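Local atomic coordinates of endo-b-1,4-glucanase (Nasutitermes takasagoensis, PDB entry 1KS8), a protein that probably hydrolyses internal beta-1,4-glucosidic linkages in cellulose, lichenin and cereal beta-glucans, as a family 9 glycoside hydrolase of the termite. Residues A[89-92]-A[93-96]; A[97-100]-A[101-105]; A[164-167]-A[168-171]; A[416-419]-A[420-423]. All blocks are in the same frame, centred on the assembly; numbering follows the deposited sequence.

Interaction 1: A[89-92]-A[93-96]; sequences LDDG and RKAV
Leu-89 and Arg-93 meet one turn apart on the first turns of helix 89-106. The apolar part comes first. Leu-89 lies over one face of the Arg-93 guanidinium, with CG 3.8 Å above the plane and over its centre. CD2 of Leu-89 reaches NH2 of Arg-93 at 3.7 Å, and CD1 lies beside NE. Leu-89 has CG anti to the backbone N (chi1 -180°), and the extended Arg-93 chain runs back toward the start of the helix, which lets the two groups meet.

The charged part is indirect. Asp-90 OD2 and Arg-93 NH1 are 4.2 Å apart, beyond a salt bridge. A water joins them: it donates to Asp-90 OD2 at 2.8 Å and accepts from Arg-93 NH1 at 2.9 Å, in the guanidinium plane at its edge. Asp-91 turns to another partner, and its OD1 forms a salt bridge with Lys-29.

The backbone part is alpha-helical. Arg-93 N donates to Leu-89 O at 3.0 Å, and Lys-94 N to Asp-90 O at 2.9 Å. Ala-95 N bonds to Asp-91 O, while the bond from Val-96 N to Gly-92 O is weak.

Arg-93 also packs on Phe-166 and Val-169 in the loop before helix 171-190. With an alanine at Arg-93, Leu-89 is likely to lose the flat group it lies against, and the bridging water its NH1 donor. The arginine thus serves two chemistries at once: its face takes a hydrocarbon branch, while its edge reaches a carboxylate through water.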
ATOM      1  N   LEU A  89      -3.260 -15.949  -8.345  1.00 11.64           N
ATOM      2  CA  LEU A  89      -1.829 -15.713  -8.512  1.00 11.68           C
ATOM      3  C   LEU A  89      -1.544 -14.755  -9.667  1.00 11.30           C
ATOM      4  O   LEU A  89      -0.780 -13.805  -9.517  1.00 10.43           O
ATOM      5  CB  LEU A  89      -1.091 -17.035  -8.741  1.00 13.05           C
ATOM      6  CG  LEU A  89       0.426 -16.938  -8.924  1.00 12.96           C
ATOM      7  CD1 LEU A  89       1.058 -16.270  -7.713  1.00 15.01           C
ATOM      8  CD2 LEU A  89       1.004 -18.333  -9.122  1.00 14.87           C
ATOM      9  N   ASP A  90      -2.154 -15.002 -10.823  1.00 11.98           N
ATOM     10  CA  ASP A  90      -1.940 -14.130 -11.972  1.00 12.10           C
ATOM     11  C   ASP A  90      -2.371 -12.698 -11.664  1.00 10.71           C
ATOM     12  O   ASP A  90      -1.636 -11.746 -11.937  1.00  9.69           O
ATOM     13  CB  ASP A  90      -2.705 -14.654 -13.189  1.00 16.37           C
ATOM     14  CG  ASP A  90      -2.103 -15.925 -13.753  1.00 21.52           C
ATOM     15  OD1 ASP A  90      -2.700 -16.497 -14.689  1.00 24.16           O
ATOM     16  OD2 ASP A  90      -1.033 -16.347 -13.264  1.00 24.17           O
ATOM     17  N   ASP A  91      -3.560 -12.542 -11.092  1.00 10.04           N
ATOM     18  CA  ASP A  91      -4.051 -11.208 -10.761  1.00 10.05           C
ATOM     19  C   ASP A  91      -3.174 -10.550  -9.700  1.00  9.24           C
ATOM     20  O   ASP A  91      -2.952  -9.341  -9.736  1.00  9.69           O
ATOM     21  CB  ASP A  91      -5.505 -11.269 -10.288  1.00 10.48           C
ATOM     22  CG  ASP A  91      -6.486 -11.401 -11.439  1.00 14.47           C
ATOM     23  OD1 ASP A  91      -7.706 -11.381 -11.183  1.00 14.60           O
ATOM     24  OD2 ASP A  91      -6.039 -11.523 -12.602  1.00 14.78           O
ATOM     25  N   GLY A  92      -2.677 -11.343  -8.756  1.00  9.04           N
ATOM     26  CA  GLY A  92      -1.809 -10.796  -7.729  1.00  9.06           C
ATOM     27  C   GLY A  92      -0.561 -10.201  -8.359  1.00  9.29           C
ATOM     28  O   GLY A  92      -0.122  -9.109  -7.997  1.00  9.31           O
ATOM     29  N   ARG A  93       0.023 -10.930  -9.304  1.00  9.59           N
ATOM     30  CA  ARG A  93       1.208 -10.449  -9.995  1.00  9.67           C
ATOM     31  C   ARG A  93       0.869  -9.194 -10.794  1.00  9.37           C
ATOM     32  O   ARG A  93       1.646  -8.241 -10.820  1.00  9.71           O
ATOM     33  CB  ARG A  93       1.752 -11.542 -10.919  1.00 10.89           C
ATOM     34  CG  ARG A  93       2.381 -12.702 -10.166  1.00 11.89           C
ATOM     35  CD  ARG A  93       2.647 -13.888 -11.073  1.00 12.89           C
ATOM     36  NE  ARG A  93       3.437 -14.907 -10.391  1.00 12.56           N
ATOM     37  CZ  ARG A  93       3.580 -16.156 -10.819  1.00 13.81           C
ATOM     38  NH1 ARG A  93       2.980 -16.550 -11.934  1.00 14.55           N
ATOM     39  NH2 ARG A  93       4.331 -17.007 -10.134  1.00 14.67           N
ATOM     40  N   LYS A  94      -0.296  -9.189 -11.436  1.00  8.89           N
ATOM     41  CA  LYS A  94      -0.717  -8.034 -12.223  1.00  9.53           C
ATOM     42  C   LYS A  94      -0.856  -6.781 -11.367  1.00  8.30           C
ATOM     43  O   LYS A  94      -0.551  -5.678 -11.819  1.00  8.77           O
ATOM     44  CB  LYS A  94      -2.048  -8.309 -12.922  1.00 12.74           C
ATOM     45  CG  LYS A  94      -1.964  -9.309 -14.062  1.00 16.37           C
ATOM     46  CD  LYS A  94      -3.326  -9.496 -14.713  1.00 22.87           C
ATOM     47  CE  LYS A  94      -3.254 -10.481 -15.869  1.00 25.24           C
ATOM     48  NZ  LYS A  94      -2.298 -10.025 -16.914  1.00 28.40           N
ATOM     49  N   ALA A  95      -1.326  -6.950 -10.135  1.00  8.10           N
ATOM     50  CA  ALA A  95      -1.505  -5.817  -9.231  1.00  8.76           C
ATOM     51  C   ALA A  95      -0.159  -5.179  -8.902  1.00  8.29           C
ATOM     52  O   ALA A  95      -0.043  -3.959  -8.792  1.00  8.53           O
ATOM     53  CB  ALA A  95      -2.203  -6.270  -7.955  1.00  8.92           C
ATOM     54  N   VAL A  96       0.862  -6.009  -8.747  1.00  7.79           N
ATOM     55  CA  VAL A  96       2.195  -5.510  -8.454  1.00  8.27           C
ATOM     56  C   VAL A  96       2.779  -4.850  -9.704  1.00  7.70           C
ATOM     57  O   VAL A  96       3.310  -3.738  -9.648  1.00  7.75           O
ATOM     58  CB  VAL A  96       3.124  -6.659  -8.003  1.00  7.82           C
ATOM     59  CG1 VAL A  96       4.569  -6.179  -7.938  1.00  9.77           C
ATOM     60  CG2 VAL A  96       2.683  -7.173  -6.642  1.00  9.23           C
TER
HETATM   61  O   HOH W   1       1.429 -15.073 -13.894  1.00 30.29           O

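Interaction 2: A[97-100]-A[101-105]; sequences KWAT and DYFIK
Lys-97 and Asp-101 form a salt bridge across one turn of helix 89-106. CG of Lys-97 stands anti to the backbone N (chi1 -170°). The chain then runs extended until the last torsion, chi4 -65°, bends NZ back to the carboxylate. NZ donates to Asp-101 OD2 at 2.9 Å, on the syn lone pair, and more weakly to OD1 at 3.2 Å. Both oxygens therefore share one ammonium group. Tyr-173 adds a cation-pi contact to Lys-97 and a weak hydrogen bond to Asp-101 OD1. A methionine in place of Lys-97 would probably leave the Asp-101 carboxylate without its ammonium partner along the helix.

The spacing is i to i+4, which puts the two side chains on the same side of an alpha-helix, here within the (alpha/alpha)6 barrel of family 9. Asp-101 N also bonds to Lys-97 O at 2.9 Å.

Phe-103 folds back over the preceding turn. Its CG is anti to the carbonyl carbon (chi1 -58°), which sets one ring face against Ala-99 O, 3.3 Å from the plane and over its centre. Phe-103 N donates to that same oxygen at 3.0 Å, in the carbonyl plane. The Ala-99 methyl CB meets Phe-103 CZ at 3.9 Å, and Thr-100 CG2 lies near CD2 of the ring. Thr-100 OG1 bonds to Tyr-173 OH. The Phe-103 ring also packs on Met-65 and Ala-69 of helix 62-78 and on Thr-155 and Ala-158 of helix 149-165.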
ATOM      1  N   LYS A  97       2.653  -5.525 -10.842  1.00  7.84           N
ATOM      2  CA  LYS A  97       3.199  -5.003 -12.088  1.00  9.33           C
ATOM      3  C   LYS A  97       2.565  -3.685 -12.520  1.00  9.21           C
ATOM      4  O   LYS A  97       3.219  -2.860 -13.157  1.00  9.15           O
ATOM      5  CB  LYS A  97       3.059  -6.050 -13.200  1.00 10.63           C
ATOM      6  CG  LYS A  97       3.809  -5.706 -14.480  1.00 11.96           C
ATOM      7  CD  LYS A  97       3.871  -6.912 -15.411  1.00 13.42           C
ATOM      8  CE  LYS A  97       4.759  -6.649 -16.619  1.00 14.89           C
ATOM      9  NZ  LYS A  97       4.226  -5.574 -17.498  1.00 15.80           N
ATOM     10  N   TRP A  98       1.300  -3.469 -12.176  1.00  8.67           N
ATOM     11  CA  TRP A  98       0.660  -2.220 -12.564  1.00  7.41           C
ATOM     12  C   TRP A  98       1.411  -1.058 -11.922  1.00  7.91           C
ATOM     13  O   TRP A  98       1.551   0.010 -12.514  1.00  8.89           O
ATOM     14  CB  TRP A  98      -0.809  -2.196 -12.137  1.00  8.28           C
ATOM     15  CG  TRP A  98      -1.574  -1.127 -12.844  1.00  8.57           C
ATOM     16  CD1 TRP A  98      -1.723   0.176 -12.456  1.00  8.12           C
ATOM     17  CD2 TRP A  98      -2.206  -1.240 -14.123  1.00  8.43           C
ATOM     18  NE1 TRP A  98      -2.403   0.881 -13.421  1.00  8.32           N
ATOM     19  CE2 TRP A  98      -2.711   0.036 -14.455  1.00  7.69           C
ATOM     20  CE3 TRP A  98      -2.391  -2.298 -15.023  1.00  9.07           C
ATOM     21  CZ2 TRP A  98      -3.391   0.284 -15.654  1.00  9.08           C
ATOM     22  CZ3 TRP A  98      -3.064  -2.051 -16.216  1.00  9.66           C
ATOM     23  CH2 TRP A  98      -3.555  -0.770 -16.518  1.00 10.39           C
ATOM     24  N   ALA A  99       1.907  -1.277 -10.710  1.00  7.64           N
ATOM     25  CA  ALA A  99       2.653  -0.248 -10.008  1.00  7.49           C
ATOM     26  C   ALA A  99       4.094  -0.148 -10.510  1.00  8.00           C
ATOM     27  O   ALA A  99       4.572   0.941 -10.813  1.00  8.19           O
ATOM     28  CB  ALA A  99       2.640  -0.527  -8.507  1.00  8.53           C
ATOM     29  N   THR A 100       4.781  -1.280 -10.619  1.00  8.30           N
ATOM     30  CA  THR A 100       6.172  -1.245 -11.058  1.00  8.89           C
ATOM     31  C   THR A 100       6.372  -0.783 -12.501  1.00  7.78           C
ATOM     32  O   THR A 100       7.394  -0.169 -12.812  1.00  8.50           O
ATOM     33  CB  THR A 100       6.878  -2.601 -10.812  1.00  9.45           C
ATOM     34  OG1 THR A 100       6.168  -3.655 -11.469  1.00  9.30           O
ATOM     35  CG2 THR A 100       6.933  -2.897  -9.312  1.00  9.61           C
ATOM     36  N   ASP A 101       5.413  -1.055 -13.383  1.00  7.86           N
ATOM     37  CA  ASP A 101       5.543  -0.584 -14.760  1.00  8.51           C
ATOM     38  C   ASP A 101       5.594   0.939 -14.716  1.00  8.56           C
ATOM     39  O   ASP A 101       6.321   1.577 -15.480  1.00  9.57           O
ATOM     40  CB  ASP A 101       4.349  -1.007 -15.617  1.00  8.41           C
ATOM     41  CG  ASP A 101       4.460  -2.427 -16.120  1.00 10.74           C
ATOM     42  OD1 ASP A 101       5.556  -3.017 -16.021  1.00 11.89           O
ATOM     43  OD2 ASP A 101       3.445  -2.946 -16.629  1.00 12.56           O
ATOM     44  N   TYR A 102       4.808   1.519 -13.815  1.00  6.97           N
ATOM     45  CA  TYR A 102       4.765   2.965 -13.661  1.00  8.29           C
ATOM     46  C   TYR A 102       6.060   3.488 -13.041  1.00  8.67           C
ATOM     47  O   TYR A 102       6.600   4.497 -13.490  1.00  8.00           O
ATOM     48  CB  TYR A 102       3.564   3.366 -12.799  1.00  7.16           C
ATOM     49  CG  TYR A 102       3.547   4.831 -12.423  1.00  7.91           C
ATOM     50  CD1 TYR A 102       3.279   5.817 -13.374  1.00  8.45           C
ATOM     51  CD2 TYR A 102       3.822   5.231 -11.118  1.00  8.16           C
ATOM     52  CE1 TYR A 102       3.284   7.168 -13.030  1.00  7.79           C
ATOM     53  CE2 TYR A 102       3.832   6.576 -10.766  1.00  8.80           C
ATOM     54  CZ  TYR A 102       3.562   7.537 -11.723  1.00  8.54           C
ATOM     55  OH  TYR A 102       3.564   8.866 -11.373  1.00  9.94           O
ATOM     56  N   PHE A 103       6.568   2.810 -12.015  1.00  7.12           N
ATOM     57  CA  PHE A 103       7.808   3.261 -11.392  1.00  7.72           C
ATOM     58  C   PHE A 103       8.942   3.300 -12.408  1.00  8.15           C
ATOM     59  O   PHE A 103       9.807   4.171 -12.347  1.00  9.28           O
ATOM     60  CB  PHE A 103       8.206   2.352 -10.225  1.00  7.67           C
ATOM     61  CG  PHE A 103       7.167   2.249  -9.147  1.00  8.13           C
ATOM     62  CD1 PHE A 103       6.322   3.319  -8.864  1.00  8.14           C
ATOM     63  CD2 PHE A 103       7.049   1.085  -8.399  1.00  8.81           C
ATOM     64  CE1 PHE A 103       5.374   3.228  -7.847  1.00  8.25           C
ATOM     65  CE2 PHE A 103       6.104   0.983  -7.380  1.00  8.54           C
ATOM     66  CZ  PHE A 103       5.266   2.059  -7.107  1.00  8.24           C
ATOM     67  N   ILE A 104       8.945   2.347 -13.337  1.00  8.97           N
ATOM     68  CA  ILE A 104       9.979   2.311 -14.365  1.00  9.38           C
ATOM     69  C   ILE A 104       9.887   3.569 -15.234  1.00  9.86           C
ATOM     70  O   ILE A 104      10.908   4.170 -15.570  1.00 11.15           O
ATOM     71  CB  ILE A 104       9.849   1.039 -15.228  1.00  9.79           C
ATOM     72  CG1 ILE A 104      10.321  -0.172 -14.417  1.00 11.12           C
ATOM     73  CG2 ILE A 104      10.670   1.177 -16.506  1.00 10.19           C
ATOM     74  CD1 ILE A 104      10.054  -1.507 -15.084  1.00 12.54           C
ATOM     75  N   LYS A 105       8.670   3.970 -15.586  1.00  9.29           N
ATOM     76  CA  LYS A 105       8.482   5.175 -16.390  1.00  8.47           C
ATOM     77  C   LYS A 105       8.901   6.410 -15.598  1.00  8.63           C
ATOM     78  O   LYS A 105       9.539   7.314 -16.135  1.00 10.38           O
ATOM     79  CB  LYS A 105       7.016   5.342 -16.798  1.00  9.52           C
ATOM     80  CG  LYS A 105       6.484   4.290 -17.750  1.00  9.55           C
ATOM     81  CD  LYS A 105       5.067   4.646 -18.168  1.00  9.90           C
ATOM     82  CE  LYS A 105       4.471   3.591 -19.082  1.00 10.58           C
ATOM     83  NZ  LYS A 105       3.066   3.911 -19.458  1.00 11.62           N
TER

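Interaction 3: A[164-167]-A[168-171]; sequences IVFR and NVDG
Phe-166 and Val-169 pack side by side in the tight connection between helices 149-165 and 171-190 of the (alpha/alpha)6 barrel. The chain reverses here, and Asp-170 is the N-cap of the second helix. Its OD1 accepts a hydrogen bond from Tyr-173 N.

The Phe-166 side chain can be followed outward. CB lies 3.9 Å from Asp-170 O. CG is anti to the carbonyl carbon (chi1 -66°), which swings the ring beside the turn. CD1 then meets the methyl CG1 of Val-169 at 3.6 Å, an oblique approach to the ring. CB of Asp-170 also lies obliquely to the ring, farther off from CD1 at 4.3 Å. One ring face takes CG1 of Val-165, offset toward the rim. At the far end, CZ reaches the backbone oxygen of Arg-93 and CB of Lys-97 on helix 89-106. The ring also meets that of Tyr-173 edge-to-face.

Val-169 offers CG1 because this branch stands between the backbone N and the carbonyl carbon (chi1 65°). On the outer side, the Arg-167 and Asn-168 side chains run alongside each other, with guanidinium and amide planes 29° apart.

The backbone closes the turn through Asp-170 N, which donates to Phe-166 O at 2.9 Å. A water adds a second link between the segments: it donates to Val-165 O at 2.8 Å and accepts from Asn-168 N at 2.9 Å.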
ATOM      1  N   ILE A 164      11.715 -10.319  -7.301  1.00 11.12           N
ATOM      2  CA  ILE A 164      11.646 -11.660  -6.728  1.00 11.36           C
ATOM      3  C   ILE A 164      10.355 -12.329  -7.200  1.00 12.42           C
ATOM      4  O   ILE A 164      10.348 -13.491  -7.603  1.00 12.78           O
ATOM      5  CB  ILE A 164      11.668 -11.608  -5.182  1.00 12.29           C
ATOM      6  CG1 ILE A 164      13.005 -11.034  -4.706  1.00 13.96           C
ATOM      7  CG2 ILE A 164      11.447 -13.002  -4.601  1.00 13.11           C
ATOM      8  CD1 ILE A 164      13.056 -10.744  -3.218  1.00 20.20           C
ATOM      9  N   VAL A 165       9.259 -11.579  -7.163  1.00 11.55           N
ATOM     10  CA  VAL A 165       7.968 -12.093  -7.593  1.00 11.23           C
ATOM     11  C   VAL A 165       8.015 -12.643  -9.020  1.00 11.17           C
ATOM     12  O   VAL A 165       7.455 -13.702  -9.306  1.00 11.85           O
ATOM     13  CB  VAL A 165       6.884 -10.982  -7.528  1.00 10.83           C
ATOM     14  CG1 VAL A 165       5.610 -11.439  -8.227  1.00 11.29           C
ATOM     15  CG2 VAL A 165       6.591 -10.632  -6.080  1.00 12.98           C
ATOM     16  N   PHE A 166       8.702 -11.929  -9.906  1.00 11.95           N
ATOM     17  CA  PHE A 166       8.779 -12.319 -11.313  1.00 12.18           C
ATOM     18  C   PHE A 166      10.022 -13.100 -11.727  1.00 14.79           C
ATOM     19  O   PHE A 166      10.200 -13.407 -12.906  1.00 14.11           O
ATOM     20  CB  PHE A 166       8.648 -11.067 -12.181  1.00 12.18           C
ATOM     21  CG  PHE A 166       7.299 -10.418 -12.093  1.00 11.99           C
ATOM     22  CD1 PHE A 166       6.213 -10.956 -12.772  1.00 12.94           C
ATOM     23  CD2 PHE A 166       7.101  -9.295 -11.297  1.00 11.34           C
ATOM     24  CE1 PHE A 166       4.947 -10.390 -12.661  1.00 12.88           C
ATOM     25  CE2 PHE A 166       5.836  -8.719 -11.176  1.00 12.26           C
ATOM     26  CZ  PHE A 166       4.759  -9.267 -11.859  1.00 12.51           C
ATOM     27  N   ARG A 167      10.862 -13.431 -10.755  1.00 16.24           N
ATOM     28  CA  ARG A 167      12.100 -14.160 -11.009  1.00 18.83           C
ATOM     29  C   ARG A 167      11.977 -15.336 -11.979  1.00 19.52           C
ATOM     30  O   ARG A 167      12.815 -15.499 -12.866  1.00 20.89           O
ATOM     31  CB  ARG A 167      12.682 -14.645  -9.679  1.00 22.11           C
ATOM     32  CG  ARG A 167      13.954 -15.463  -9.790  1.00 28.36           C
ATOM     33  CD  ARG A 167      14.446 -15.859  -8.405  1.00 33.44           C
ATOM     34  NE  ARG A 167      13.385 -16.485  -7.618  1.00 38.24           N
ATOM     35  CZ  ARG A 167      13.529 -16.907  -6.364  1.00 40.19           C
ATOM     36  NH1 ARG A 167      14.693 -16.776  -5.744  1.00 41.83           N
ATOM     37  NH2 ARG A 167      12.504 -17.462  -5.731  1.00 41.40           N
ATOM     38  N   ASN A 168      10.935 -16.147 -11.822  1.00 19.32           N
ATOM     39  CA  ASN A 168      10.755 -17.310 -12.687  1.00 20.83           C
ATOM     40  C   ASN A 168       9.773 -17.134 -13.843  1.00 21.80           C
ATOM     41  O   ASN A 168      10.039 -17.583 -14.958  1.00 22.72           O
ATOM     42  CB  ASN A 168      10.332 -18.520 -11.849  1.00 22.26           C
ATOM     43  CG  ASN A 168      11.359 -18.886 -10.798  1.00 23.93           C
ATOM     44  OD1 ASN A 168      12.538 -19.063 -11.104  1.00 24.66           O
ATOM     45  ND2 ASN A 168      10.916 -19.007  -9.551  1.00 25.52           N
ATOM     46  N   VAL A 169       8.644 -16.483 -13.584  1.00 21.58           N
ATOM     47  CA  VAL A 169       7.630 -16.291 -14.616  1.00 21.35           C
ATOM     48  C   VAL A 169       8.029 -15.299 -15.705  1.00 20.43           C
ATOM     49  O   VAL A 169       7.624 -15.443 -16.859  1.00 20.44           O
ATOM     50  CB  VAL A 169       6.286 -15.843 -13.997  1.00 22.88           C
ATOM     51  CG1 VAL A 169       6.434 -14.474 -13.361  1.00 22.45           C
ATOM     52  CG2 VAL A 169       5.204 -15.834 -15.063  1.00 24.25           C
ATOM     53  N   ASP A 170       8.818 -14.292 -15.345  1.00 19.41           N
ATOM     54  CA  ASP A 170       9.260 -13.297 -16.317  1.00 18.75           C
ATOM     55  C   ASP A 170      10.661 -12.822 -15.944  1.00 18.30           C
ATOM     56  O   ASP A 170      10.834 -11.734 -15.394  1.00 16.91           O
ATOM     57  CB  ASP A 170       8.299 -12.106 -16.337  1.00 20.60           C
ATOM     58  CG  ASP A 170       8.447 -11.257 -17.587  1.00 21.71           C
ATOM     59  OD1 ASP A 170       9.576 -11.153 -18.110  1.00 23.00           O
ATOM     60  OD2 ASP A 170       7.434 -10.685 -18.039  1.00 24.05           O
ATOM     61  N   GLY A 171      11.656 -13.649 -16.249  1.00 17.57           N
ATOM     62  CA  GLY A 171      13.032 -13.313 -15.930  1.00 16.78           C
ATOM     63  C   GLY A 171      13.518 -12.002 -16.513  1.00 16.51           C
ATOM     64  O   GLY A 171      14.258 -11.267 -15.862  1.00 15.92           O
TER
HETATM   65  O   HOH W   2       8.342 -15.935 -10.657  1.00 20.48           O

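Interaction 4: A[416-419]-A[420-423]; sequences DYNA and GFQS
Phe-421 has CG anti to the backbone N (chi1 175°). The Asn-418 amide, with CG turned to the side of the backbone N (chi1 -89°), lies alongside the ring and points the same way. ND2 of Asn-418 sits at the ring edge, near its plane, 3.8 Å from CD2 of Phe-421. The two planes are nearly perpendicular, 81° apart. The amide is held by outside bonds: ND2 donates to Gly-389 O and OD1 accepts from Leu-391 N, which should fix its rotation.

Two waters enter the backbone at the start of helix 415-430. One donates to Asp-416 O at 2.7 Å and accepts from Gly-420 N. The other links Tyr-417 O to Phe-421 N in the same way. Direct helical bonds follow, from Gln-422 N to Asn-418 O at 2.8 Å and from Ser-423 N to Ala-419 O at 3.0 Å.

The Tyr-417 side chain touches Glu-412, a predicted active-site residue, so this turn, with its two bridging waters, lies next to the probable catalytic centre. Around the helix, Gln-422 bonds to Ser-12 of helix 5-18, and Ser-423 OG to Val-71 O of helix 62-78. Phe-421 packs on Ala-308 of helix 303-319.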
ATOM      1  N   ASP A 416      -2.950   2.428   0.104  1.00  7.96           N
ATOM      2  CA  ASP A 416      -2.160   1.931   1.225  1.00  8.70           C
ATOM      3  C   ASP A 416      -3.002   1.280   2.315  1.00  9.19           C
ATOM      4  O   ASP A 416      -2.482   0.515   3.120  1.00 11.10           O
ATOM      5  CB  ASP A 416      -1.220   3.011   1.811  1.00 10.22           C
ATOM      6  CG  ASP A 416      -1.947   4.202   2.419  1.00 13.40           C
ATOM      7  OD1 ASP A 416      -3.176   4.162   2.609  1.00 15.90           O
ATOM      8  OD2 ASP A 416      -1.249   5.196   2.722  1.00 17.21           O
ATOM      9  N   TYR A 417      -4.306   1.545   2.319  1.00  7.76           N
ATOM     10  CA  TYR A 417      -5.193   0.936   3.312  1.00  7.09           C
ATOM     11  C   TYR A 417      -5.359  -0.561   3.050  1.00  7.31           C
ATOM     12  O   TYR A 417      -5.451  -1.357   3.981  1.00  7.62           O
ATOM     13  CB  TYR A 417      -6.588   1.565   3.259  1.00  6.53           C
ATOM     14  CG  TYR A 417      -6.773   2.870   3.997  1.00  6.33           C
ATOM     15  CD1 TYR A 417      -5.686   3.664   4.362  1.00  6.39           C
ATOM     16  CD2 TYR A 417      -8.056   3.340   4.278  1.00  7.57           C
ATOM     17  CE1 TYR A 417      -5.879   4.903   4.988  1.00  7.53           C
ATOM     18  CE2 TYR A 417      -8.260   4.567   4.896  1.00  7.07           C
ATOM     19  CZ  TYR A 417      -7.172   5.344   5.246  1.00  7.66           C
ATOM     20  OH  TYR A 417      -7.388   6.570   5.839  1.00  9.75           O
ATOM     21  N   ASN A 418      -5.412  -0.937   1.776  1.00  6.28           N
ATOM     22  CA  ASN A 418      -5.604  -2.337   1.411  1.00  5.83           C
ATOM     23  C   ASN A 418      -4.364  -3.212   1.299  1.00  6.24           C
ATOM     24  O   ASN A 418      -4.497  -4.427   1.166  1.00  6.98           O
ATOM     25  CB  ASN A 418      -6.372  -2.439   0.088  1.00  7.27           C
ATOM     26  CG  ASN A 418      -7.872  -2.468   0.284  1.00  6.30           C
ATOM     27  OD1 ASN A 418      -8.465  -1.509   0.777  1.00  6.67           O
ATOM     28  ND2 ASN A 418      -8.495  -3.578  -0.101  1.00  7.07           N
ATOM     29  N   ALA A 419      -3.173  -2.623   1.365  1.00  7.11           N
ATOM     30  CA  ALA A 419      -1.940  -3.400   1.207  1.00  6.43           C
ATOM     31  C   ALA A 419      -1.688  -4.445   2.287  1.00  7.15           C
ATOM     32  O   ALA A 419      -1.624  -5.639   1.990  1.00  7.96           O
ATOM     33  CB  ALA A 419      -0.740  -2.461   1.091  1.00  7.49           C
ATOM     34  N   GLY A 420      -1.525  -4.005   3.530  1.00  7.20           N
ATOM     35  CA  GLY A 420      -1.294  -4.947   4.614  1.00  7.91           C
ATOM     36  C   GLY A 420      -2.455  -5.918   4.717  1.00  7.77           C
ATOM     37  O   GLY A 420      -2.269  -7.118   4.918  1.00  8.00           O
ATOM     38  N   PHE A 421      -3.660  -5.374   4.572  1.00  7.59           N
ATOM     39  CA  PHE A 421      -4.909  -6.129   4.613  1.00  8.18           C
ATOM     40  C   PHE A 421      -4.891  -7.271   3.594  1.00  7.79           C
ATOM     41  O   PHE A 421      -5.133  -8.429   3.942  1.00  8.34           O
ATOM     42  CB  PHE A 421      -6.062  -5.161   4.317  1.00  7.95           C
ATOM     43  CG  PHE A 421      -7.414  -5.808   4.201  1.00  7.91           C
ATOM     44  CD1 PHE A 421      -8.017  -6.410   5.300  1.00  8.86           C
ATOM     45  CD2 PHE A 421      -8.112  -5.755   2.998  1.00  9.06           C
ATOM     46  CE1 PHE A 421      -9.303  -6.947   5.201  1.00 10.86           C
ATOM     47  CE2 PHE A 421      -9.393  -6.287   2.889  1.00 10.35           C
ATOM     48  CZ  PHE A 421      -9.990  -6.883   3.992  1.00  9.77           C
ATOM     49  N   GLN A 422      -4.587  -6.949   2.340  1.00  7.57           N
ATOM     50  CA  GLN A 422      -4.560  -7.970   1.301  1.00  7.60           C
ATOM     51  C   GLN A 422      -3.493  -9.029   1.554  1.00  7.42           C
ATOM     52  O   GLN A 422      -3.739 -10.224   1.368  1.00  8.03           O
ATOM     53  CB  GLN A 422      -4.346  -7.336  -0.075  1.00  7.37           C
ATOM     54  CG  GLN A 422      -4.505  -8.343  -1.210  1.00  8.04           C
ATOM     55  CD  GLN A 422      -4.516  -7.697  -2.576  1.00  7.65           C
ATOM     56  OE1 GLN A 422      -5.339  -6.825  -2.859  1.00  7.76           O
ATOM     57  NE2 GLN A 422      -3.602  -8.124  -3.438  1.00  8.73           N
ATOM     58  N   SER A 423      -2.310  -8.602   1.983  1.00  7.96           N
ATOM     59  CA  SER A 423      -1.248  -9.556   2.254  1.00  7.92           C
ATOM     60  C   SER A 423      -1.611 -10.458   3.431  1.00  6.78           C
ATOM     61  O   SER A 423      -1.253 -11.636   3.445  1.00  8.46           O
ATOM     62  CB  SER A 423       0.068  -8.818   2.506  1.00  8.87           C
ATOM     63  OG  SER A 423       0.498  -8.196   1.302  1.00  8.62           O
TER
HETATM   64  O   HOH W   3      -0.912  -1.301   4.332  1.00 10.69           O
HETATM   65  O   HOH W   4      -3.907  -2.727   5.712  1.00  8.59           O

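Overall arrangement
Interactions 1 and 2 follow one another on helix 89-106, with centres about 13 Å apart. Interaction 3 comes next along the chain, at the turn from helix 149-165 into helix 171-190. Its centre is about 12 Å from that of interaction 1 and about 15 Å from that of interaction 2. It touches both, so the turn packs against helix 89-106. Interaction 4 comes last, on helix 415-430, and lies deepest, about 6 Å from the centre of the chain. It touches none of the others, although its nearest atoms are about 5 Å from interaction 1. The set thus runs from an outer helix connection of the (alpha/alpha)6 barrel to a buried turn of helix 415-430 beside the predicted active site.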